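Local coordinates for protein Cas13d (uncultured Ruminococcus sp, PDB 6IV9) that probably processes its own CRISPR RNA and, guided by it, cleaves target RNA with a nuclease centre formed by two HEPN domains, at residues A[363-371]-A[564-572]. The protein carries 2 engineered substitutions. Residues are numbered along the deposited sequence; the frame is centred on the assembly and turned at random.
Sequences FIVLKSQKN and FIVKNIASM. With nucleotides of chain B.
Asn568, Lys367 and Phe564 carry a buried, RNA-bridged contact in which the C-terminal end of helix 353-366 and the turn after it pack on the last turns of helix 556-570. The Asn568 amide binds two carbonyls at that helix end: ND2 donates to Val365 O at 2.9 Å, from above the carbonyl plane, and more weakly to Leu366 O. Leu366 O also meets the edge of the Phe564 ring, 3.2 Å from CE2, and Lys367 O lies near the same rim in the ring plane. With CG anti to the backbone N (chi1 -167°), Phe564 places this edge against the turn, where Lys370 CB approaches CZ. Lys367, which leaves the helix with positive phi, runs its aliphatic chain past the Asn568 amide in the opposite direction. A bend at its last torsion (chi4 -56°) brings NZ to Ile364 O at 2.6 Å and to OP1 of U43 of the RNA chain at 2.8 Å. A leucine in place of Lys367 would probably leave both the U43 phosphate and the Ile364 carbonyl without this charged donor. Lys370 NZ and Lys567 NZ, 4.0 Å apart, converge on OP1 of U34 of the RNA chain, each at 2.8 Å, and the negative charge of the shared phosphate probably favours their close approach. One water accepts from both ammonium groups and donates to Asn568 OD1, linking this phosphate site to the Asn568 amide. Met572 CE packs against both Ile364 and the U43 sugar, which also touch each other, while Leu366 and Ile565 lie side by side and touch through their CD1 methyls. Helix 312-330 packs against Val365, Ile569 and Met572, helix 400-418 against Phe363 and Ile364, and helix 511-535 against Lys567 and Ser571.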
ATOM      1  N   PHE A 363       0.769   5.562  22.984  1.00 26.05           N
ATOM      2  CA  PHE A 363       1.737   4.635  22.365  1.00 27.86           C
ATOM      3  C   PHE A 363       1.002   3.543  21.586  1.00 28.94           C
ATOM      4  O   PHE A 363       1.495   3.153  20.567  1.00 28.42           O
ATOM      5  CB  PHE A 363       2.610   4.053  23.472  1.00 27.44           C
ATOM      6  CG  PHE A 363       3.611   3.016  23.047  1.00 27.65           C
ATOM      7  CD1 PHE A 363       4.827   3.383  22.515  1.00 29.78           C
ATOM      8  CD2 PHE A 363       3.345   1.675  23.208  1.00 32.22           C
ATOM      9  CE1 PHE A 363       5.748   2.430  22.138  1.00 31.98           C
ATOM     10  CE2 PHE A 363       4.266   0.723  22.830  1.00 33.21           C
ATOM     11  CZ  PHE A 363       5.460   1.103  22.291  1.00 30.25           C
ATOM     12  N   ILE A 364      -0.081   3.003  22.126  1.00 27.30           N
ATOM     13  CA  ILE A 364      -0.847   1.942  21.417  1.00 27.08           C
ATOM     14  C   ILE A 364      -1.720   2.462  20.268  1.00 28.87           C
ATOM     15  O   ILE A 364      -1.605   1.948  19.185  1.00 25.51           O
ATOM     16  CB  ILE A 364      -1.691   1.141  22.424  1.00 27.85           C
ATOM     17  CG1 ILE A 364      -0.810   0.430  23.447  1.00 30.49           C
ATOM     18  CG2 ILE A 364      -2.614   0.174  21.715  1.00 28.46           C
ATOM     19  CD1 ILE A 364       0.038  -0.658  22.867  1.00 31.30           C
ATOM     20  N   VAL A 365      -2.550   3.460  20.535  1.00 25.73           N
ATOM     21  CA  VAL A 365      -3.580   3.917  19.565  1.00 27.90           C
ATOM     22  C   VAL A 365      -3.121   5.071  18.673  1.00 26.83           C
ATOM     23  O   VAL A 365      -3.460   5.047  17.507  1.00 26.52           O
ATOM     24  CB  VAL A 365      -4.867   4.285  20.320  1.00 27.56           C
ATOM     25  CG1 VAL A 365      -5.954   4.763  19.393  1.00 28.89           C
ATOM     26  CG2 VAL A 365      -5.363   3.135  21.169  1.00 27.76           C
ATOM     27  N   LEU A 366      -2.522   6.096  19.259  1.00 26.95           N
ATOM     28  CA  LEU A 366      -2.052   7.271  18.491  1.00 30.51           C
ATOM     29  C   LEU A 366      -0.681   7.008  17.860  1.00 26.74           C
ATOM     30  O   LEU A 366      -0.413   7.591  16.826  1.00 28.45           O
ATOM     31  CB  LEU A 366      -2.026   8.498  19.405  1.00 35.76           C
ATOM     32  CG  LEU A 366      -3.379   8.963  19.932  1.00 43.49           C
ATOM     33  CD1 LEU A 366      -4.380   9.120  18.816  1.00 48.54           C
ATOM     34  CD2 LEU A 366      -3.923   7.999  20.940  1.00 52.40           C
ATOM     35  N   LYS A 367       0.130   6.188  18.513  1.00 24.24           N
ATOM     36  CA  LYS A 367       1.480   5.845  18.020  1.00 27.89           C
ATOM     37  C   LYS A 367       2.272   7.118  17.725  1.00 29.83           C
ATOM     38  O   LYS A 367       2.853   7.229  16.672  1.00 25.95           O
ATOM     39  CB  LYS A 367       1.422   4.822  16.888  1.00 27.59           C
ATOM     40  CG  LYS A 367       0.817   3.481  17.269  1.00 27.13           C
ATOM     41  CD  LYS A 367       1.357   2.342  16.476  1.00 26.79           C
ATOM     42  CE  LYS A 367       0.508   1.102  16.585  1.00 30.36           C
ATOM     43  NZ  LYS A 367       0.316   0.681  17.978  1.00 27.56           N
ATOM     44  N   SER A 368       2.352   7.999  18.724  1.00 27.35           N
ATOM     45  CA  SER A 368       3.115   9.275  18.668  1.00 27.59           C
ATOM     46  C   SER A 368       4.606   8.991  18.499  1.00 24.51           C
ATOM     47  O   SER A 368       5.297   9.806  17.945  1.00 28.41           O
ATOM     48  CB  SER A 368       2.861  10.145  19.851  1.00 31.90           C
ATOM     49  OG  SER A 368       1.593  10.724  19.760  1.00 29.96           O
ATOM     50  N   GLN A 369       5.043   7.792  18.871  1.00 23.45           N
ATOM     51  CA  GLN A 369       6.458   7.360  18.722  1.00 25.55           C
ATOM     52  C   GLN A 369       6.818   7.250  17.233  1.00 27.29           C
ATOM     53  O   GLN A 369       7.992   7.212  16.924  1.00 27.88           O
ATOM     54  CB  GLN A 369       6.733   6.057  19.466  1.00 25.50           C
ATOM     55  CG  GLN A 369       6.114   4.836  18.821  1.00 26.17           C
ATOM     56  CD  GLN A 369       4.707   4.601  19.307  1.00 28.67           C
ATOM     57  OE1 GLN A 369       4.104   5.459  19.920  1.00 28.60           O
ATOM     58  NE2 GLN A 369       4.165   3.442  19.001  1.00 26.24           N
ATOM     59  N   LYS A 370       5.809   7.193  16.374  1.00 26.85           N
ATOM     60  CA  LYS A 370       6.013   7.053  14.912  1.00 25.97           C
ATOM     61  C   LYS A 370       5.952   8.419  14.228  1.00 26.32           C
ATOM     62  O   LYS A 370       5.922   8.453  13.009  1.00 28.05           O
ATOM     63  CB  LYS A 370       5.020   6.045  14.348  1.00 28.54           C
ATOM     64  CG  LYS A 370       5.389   4.604  14.617  1.00 28.19           C
ATOM     65  CD  LYS A 370       4.330   3.661  14.189  1.00 32.54           C
ATOM     66  CE  LYS A 370       4.777   2.228  14.283  1.00 38.06           C
ATOM     67  NZ  LYS A 370       3.933   1.340  13.473  1.00 35.35           N
ATOM     68  N   ASN A 371       5.853   9.475  15.025  1.00 25.65           N
ATOM     69  CA  ASN A 371       5.846  10.864  14.516  1.00 28.71           C
ATOM     70  C   ASN A 371       6.977  11.692  15.151  1.00 29.91           C
ATOM     71  O   ASN A 371       6.792  12.877  15.298  1.00 31.85           O
ATOM     72  CB  ASN A 371       4.463  11.497  14.604  1.00 33.95           C
ATOM     73  CG  ASN A 371       4.382  12.717  13.725  1.00 42.64           C
ATOM     74  OD1 ASN A 371       5.073  12.796  12.727  1.00 38.73           O
ATOM     75  ND2 ASN A 371       3.597  13.693  14.128  1.00 41.06           N
ATOM     76  N   PHE A 564      -3.663   8.757  10.120  1.00 21.83           N
ATOM     77  CA  PHE A 564      -2.561   8.134  10.887  1.00 25.82           C
ATOM     78  C   PHE A 564      -3.162   7.164  11.912  1.00 25.92           C
ATOM     79  O   PHE A 564      -2.659   6.079  12.090  1.00 24.45           O
ATOM     80  CB  PHE A 564      -1.716   9.234  11.519  1.00 26.50           C
ATOM     81  CG  PHE A 564      -0.389   8.802  12.077  1.00 27.02           C
ATOM     82  CD1 PHE A 564       0.722   8.711  11.272  1.00 29.23           C
ATOM     83  CD2 PHE A 564      -0.246   8.537  13.422  1.00 31.84           C
ATOM     84  CE1 PHE A 564       1.944   8.340  11.798  1.00 36.21           C
ATOM     85  CE2 PHE A 564       0.976   8.165  13.951  1.00 32.22           C
ATOM     86  CZ  PHE A 564       2.065   8.068  13.138  1.00 32.41           C
ATOM     87  N   ILE A 565      -4.231   7.590  12.570  1.00 24.24           N
ATOM     88  CA  ILE A 565      -4.948   6.736  13.555  1.00 24.83           C
ATOM     89  C   ILE A 565      -5.587   5.540  12.842  1.00 23.45           C
ATOM     90  O   ILE A 565      -5.499   4.457  13.337  1.00 25.83           O
ATOM     91  CB  ILE A 565      -5.962   7.560  14.359  1.00 27.47           C
ATOM     92  CG1 ILE A 565      -5.241   8.569  15.246  1.00 32.00           C
ATOM     93  CG2 ILE A 565      -6.864   6.658  15.168  1.00 29.04           C
ATOM     94  CD1 ILE A 565      -6.083   9.742  15.608  1.00 41.20           C
ATOM     95  N   VAL A 566      -6.153   5.759  11.665  1.00 23.23           N
ATOM     96  CA  VAL A 566      -6.778   4.655  10.893  1.00 22.74           C
ATOM     97  C   VAL A 566      -5.710   3.604  10.593  1.00 23.32           C
ATOM     98  O   VAL A 566      -5.980   2.458  10.794  1.00 24.56           O
ATOM     99  CB  VAL A 566      -7.412   5.188   9.601  1.00 23.10           C
ATOM    100  CG1 VAL A 566      -7.692   4.087   8.606  1.00 23.48           C
ATOM    101  CG2 VAL A 566      -8.666   5.970   9.905  1.00 26.29           C
ATOM    102  N   LYS A 567      -4.512   4.027  10.215  1.00 21.73           N
ATOM    103  CA  LYS A 567      -3.434   3.057   9.935  1.00 22.28           C
ATOM    104  C   LYS A 567      -3.152   2.251  11.206  1.00 24.46           C
ATOM    105  O   LYS A 567      -3.011   1.058  11.112  1.00 23.13           O
ATOM    106  CB  LYS A 567      -2.185   3.817   9.494  1.00 23.59           C
ATOM    107  CG  LYS A 567      -0.898   3.023   9.406  1.00 23.35           C
ATOM    108  CD  LYS A 567       0.263   3.820   8.872  1.00 24.32           C
ATOM    109  CE  LYS A 567       1.556   3.043   8.854  1.00 26.31           C
ATOM    110  NZ  LYS A 567       2.030   2.713  10.211  1.00 28.11           N
ATOM    111  N   ASN A 568      -3.101   2.909  12.357  1.00 23.53           N
ATOM    112  CA  ASN A 568      -2.800   2.194  13.620  1.00 22.57           C
ATOM    113  C   ASN A 568      -3.891   1.163  13.946  1.00 25.42           C
ATOM    114  O   ASN A 568      -3.567   0.044  14.222  1.00 27.17           O
ATOM    115  CB  ASN A 568      -2.646   3.178  14.784  1.00 24.50           C
ATOM    116  CG  ASN A 568      -1.541   4.196  14.588  1.00 27.44           C
ATOM    117  OD1 ASN A 568      -0.566   3.939  13.922  1.00 27.12           O
ATOM    118  ND2 ASN A 568      -1.690   5.361  15.178  1.00 25.48           N
ATOM    119  N   ILE A 569      -5.146   1.570  13.947  1.00 23.86           N
ATOM    120  CA  ILE A 569      -6.260   0.645  14.302  1.00 24.27           C
ATOM    121  C   ILE A 569      -6.518  -0.405  13.219  1.00 23.07           C
ATOM    122  O   ILE A 569      -6.884  -1.487  13.564  1.00 25.66           O
ATOM    123  CB  ILE A 569      -7.516   1.397  14.761  1.00 25.14           C
ATOM    124  CG1 ILE A 569      -8.200   2.122  13.609  1.00 24.93           C
ATOM    125  CG2 ILE A 569      -7.162   2.329  15.901  1.00 28.34           C
ATOM    126  CD1 ILE A 569      -9.457   2.811  13.994  1.00 29.46           C
ATOM    127  N   ALA A 570      -6.379  -0.042  11.950  1.00 22.58           N
ATOM    128  CA  ALA A 570      -6.579  -1.012  10.851  1.00 23.79           C
ATOM    129  C   ALA A 570      -5.512  -2.113  10.891  1.00 25.61           C
ATOM    130  O   ALA A 570      -5.776  -3.183  10.413  1.00 27.04           O
ATOM    131  CB  ALA A 570      -6.623  -0.325   9.518  1.00 25.44           C
ATOM    132  N   SER A 571      -4.324  -1.786  11.380  1.00 23.04           N
ATOM    133  CA  SER A 571      -3.165  -2.706  11.438  1.00 27.32           C
ATOM    134  C   SER A 571      -3.316  -3.726  12.565  1.00 27.50           C
ATOM    135  O   SER A 571      -2.562  -4.660  12.604  1.00 27.12           O
ATOM    136  CB  SER A 571      -1.880  -1.938  11.543  1.00 26.78           C
ATOM    137  OG  SER A 571      -1.666  -1.165  10.385  1.00 27.03           O
ATOM    138  N   MET A 572      -4.236  -3.485  13.482  1.00 26.73           N
ATOM    139  CA  MET A 572      -4.438  -4.400  14.624  1.00 27.08           C
ATOM    140  C   MET A 572      -5.148  -5.671  14.182  1.00 28.10           C
ATOM    141  O   MET A 572      -5.959  -5.620  13.298  1.00 28.20           O
ATOM    142  CB  MET A 572      -5.231  -3.718  15.735  1.00 26.76           C
ATOM    143  CG  MET A 572      -4.448  -2.634  16.405  1.00 29.50           C
ATOM    144  SD  MET A 572      -5.395  -1.707  17.590  1.00 31.30           S
ATOM    145  CE  MET A 572      -4.187  -0.509  18.129  1.00 30.73           C
TER
ATOM    146  P     U B  43      -0.436  -3.219  18.053  1.00 29.68           P
ATOM    147  OP1   U B  43      -0.498  -1.945  17.246  1.00 29.27           O
ATOM    148  OP2   U B  43       0.837  -3.630  18.642  1.00 33.01           O
ATOM    149  O5'   U B  43      -1.533  -2.991  19.178  1.00 30.65           O
ATOM    150  C5'   U B  43      -1.885  -4.039  20.093  1.00 27.12           C
ATOM    151  C4'   U B  43      -2.601  -3.452  21.290  1.00 28.20           C
ATOM    152  O4'   U B  43      -3.864  -2.968  20.795  1.00 27.28           O
ATOM    153  C3'   U B  43      -2.981  -4.456  22.393  1.00 27.85           C
ATOM    154  O3'   U B  43      -1.879  -4.494  23.284  1.00 28.05           O
ATOM    155  C2'   U B  43      -4.249  -3.816  22.980  1.00 26.79           C
ATOM    156  O2'   U B  43      -3.811  -2.707  23.732  1.00 26.74           O
ATOM    157  C1'   U B  43      -4.918  -3.255  21.717  1.00 29.74           C
ATOM    158  N1    U B  43      -5.867  -4.181  21.083  1.00 32.36           N
ATOM    159  C2    U B  43      -7.043  -4.452  21.739  1.00 40.42           C
ATOM    160  O2    U B  43      -7.351  -3.926  22.788  1.00 45.28           O
ATOM    161  N3    U B  43      -7.855  -5.357  21.117  1.00 44.05           N
ATOM    162  C4    U B  43      -7.623  -6.006  19.932  1.00 48.68           C
ATOM    163  O4    U B  43      -8.467  -6.789  19.501  1.00 62.34           O
ATOM    164  C5    U B  43      -6.387  -5.676  19.308  1.00 44.43           C
ATOM    165  C6    U B  43      -5.568  -4.799  19.889  1.00 40.64           C
ATOM    166  P     C B  33       9.934   5.792  11.287  1.00 26.62           P
ATOM    167  OP1   C B  33       9.800   5.247  12.655  1.00 26.07           O
ATOM    168  OP2   C B  33      10.863   5.219  10.284  1.00 24.00           O
ATOM    169  O5'   C B  33       8.500   5.754  10.589  1.00 25.06           O
ATOM    170  C5'   C B  33       7.337   6.258  11.263  1.00 23.67           C
ATOM    171  C4'   C B  33       6.158   6.302  10.356  1.00 24.92           C
ATOM    172  O4'   C B  33       6.350   7.346   9.373  1.00 26.14           O
ATOM    173  C3'   C B  33       5.912   5.064   9.510  1.00 25.45           C
ATOM    174  O3'   C B  33       5.225   4.076  10.252  1.00 24.70           O
ATOM    175  C2'   C B  33       5.057   5.631   8.402  1.00 25.60           C
ATOM    176  O2'   C B  33       3.735   5.930   8.816  1.00 25.49           O
ATOM    177  C1'   C B  33       5.788   6.939   8.134  1.00 24.76           C
ATOM    178  N1    C B  33       6.852   6.791   7.114  1.00 24.34           N
ATOM    179  C2    C B  33       6.461   6.833   5.774  1.00 26.29           C
ATOM    180  O2    C B  33       5.253   6.931   5.508  1.00 28.09           O
ATOM    181  N3    C B  33       7.401   6.724   4.812  1.00 25.99           N
ATOM    182  C4    C B  33       8.681   6.537   5.144  1.00 25.76           C
ATOM    183  N4    C B  33       9.575   6.486   4.165  1.00 27.04           N
ATOM    184  C5    C B  33       9.114   6.528   6.499  1.00 25.65           C
ATOM    185  C6    C B  33       8.175   6.679   7.443  1.00 23.20           C
ATOM    186  P     U B  34       5.578   2.567  10.034  1.00 26.37           P
ATOM    187  OP1   U B  34       4.581   1.766  10.794  1.00 25.68           O
ATOM    188  OP2   U B  34       6.999   2.348  10.193  1.00 26.20           O
ATOM    189  O5'   U B  34       5.235   2.430   8.509  1.00 25.17           O
ATOM    190  C5'   U B  34       5.860   1.438   7.682  1.00 27.44           C
ATOM    191  C4'   U B  34       5.473   1.681   6.252  1.00 24.15           C
ATOM    192  O4'   U B  34       5.986   2.932   5.749  1.00 23.64           O
ATOM    193  C3'   U B  34       5.982   0.648   5.256  1.00 23.49           C
ATOM    194  O3'   U B  34       5.099  -0.480   5.350  1.00 25.17           O
ATOM    195  C2'   U B  34       5.845   1.417   3.951  1.00 24.50           C
ATOM    196  O2'   U B  34       4.491   1.407   3.523  1.00 25.19           O
ATOM    197  C1'   U B  34       6.320   2.803   4.388  1.00 25.70           C
ATOM    198  N1    U B  34       7.779   2.986   4.269  1.00 27.86           N
ATOM    199  C2    U B  34       8.248   3.118   2.982  1.00 29.99           C
ATOM    200  O2    U B  34       7.519   3.064   2.010  1.00 29.89           O
ATOM    201  N3    U B  34       9.592   3.283   2.877  1.00 34.58           N
ATOM    202  C4    U B  34      10.507   3.334   3.900  1.00 33.18           C
ATOM    203  O4    U B  34      11.673   3.560   3.634  1.00 35.62           O
ATOM    204  C5    U B  34       9.949   3.221   5.211  1.00 32.08           C
ATOM    205  C6    U B  34       8.630   3.026   5.344  1.00 29.16           C
TER
HETATM  206  O   HOH W   1       0.973   1.930  12.833  1.00 33.13           O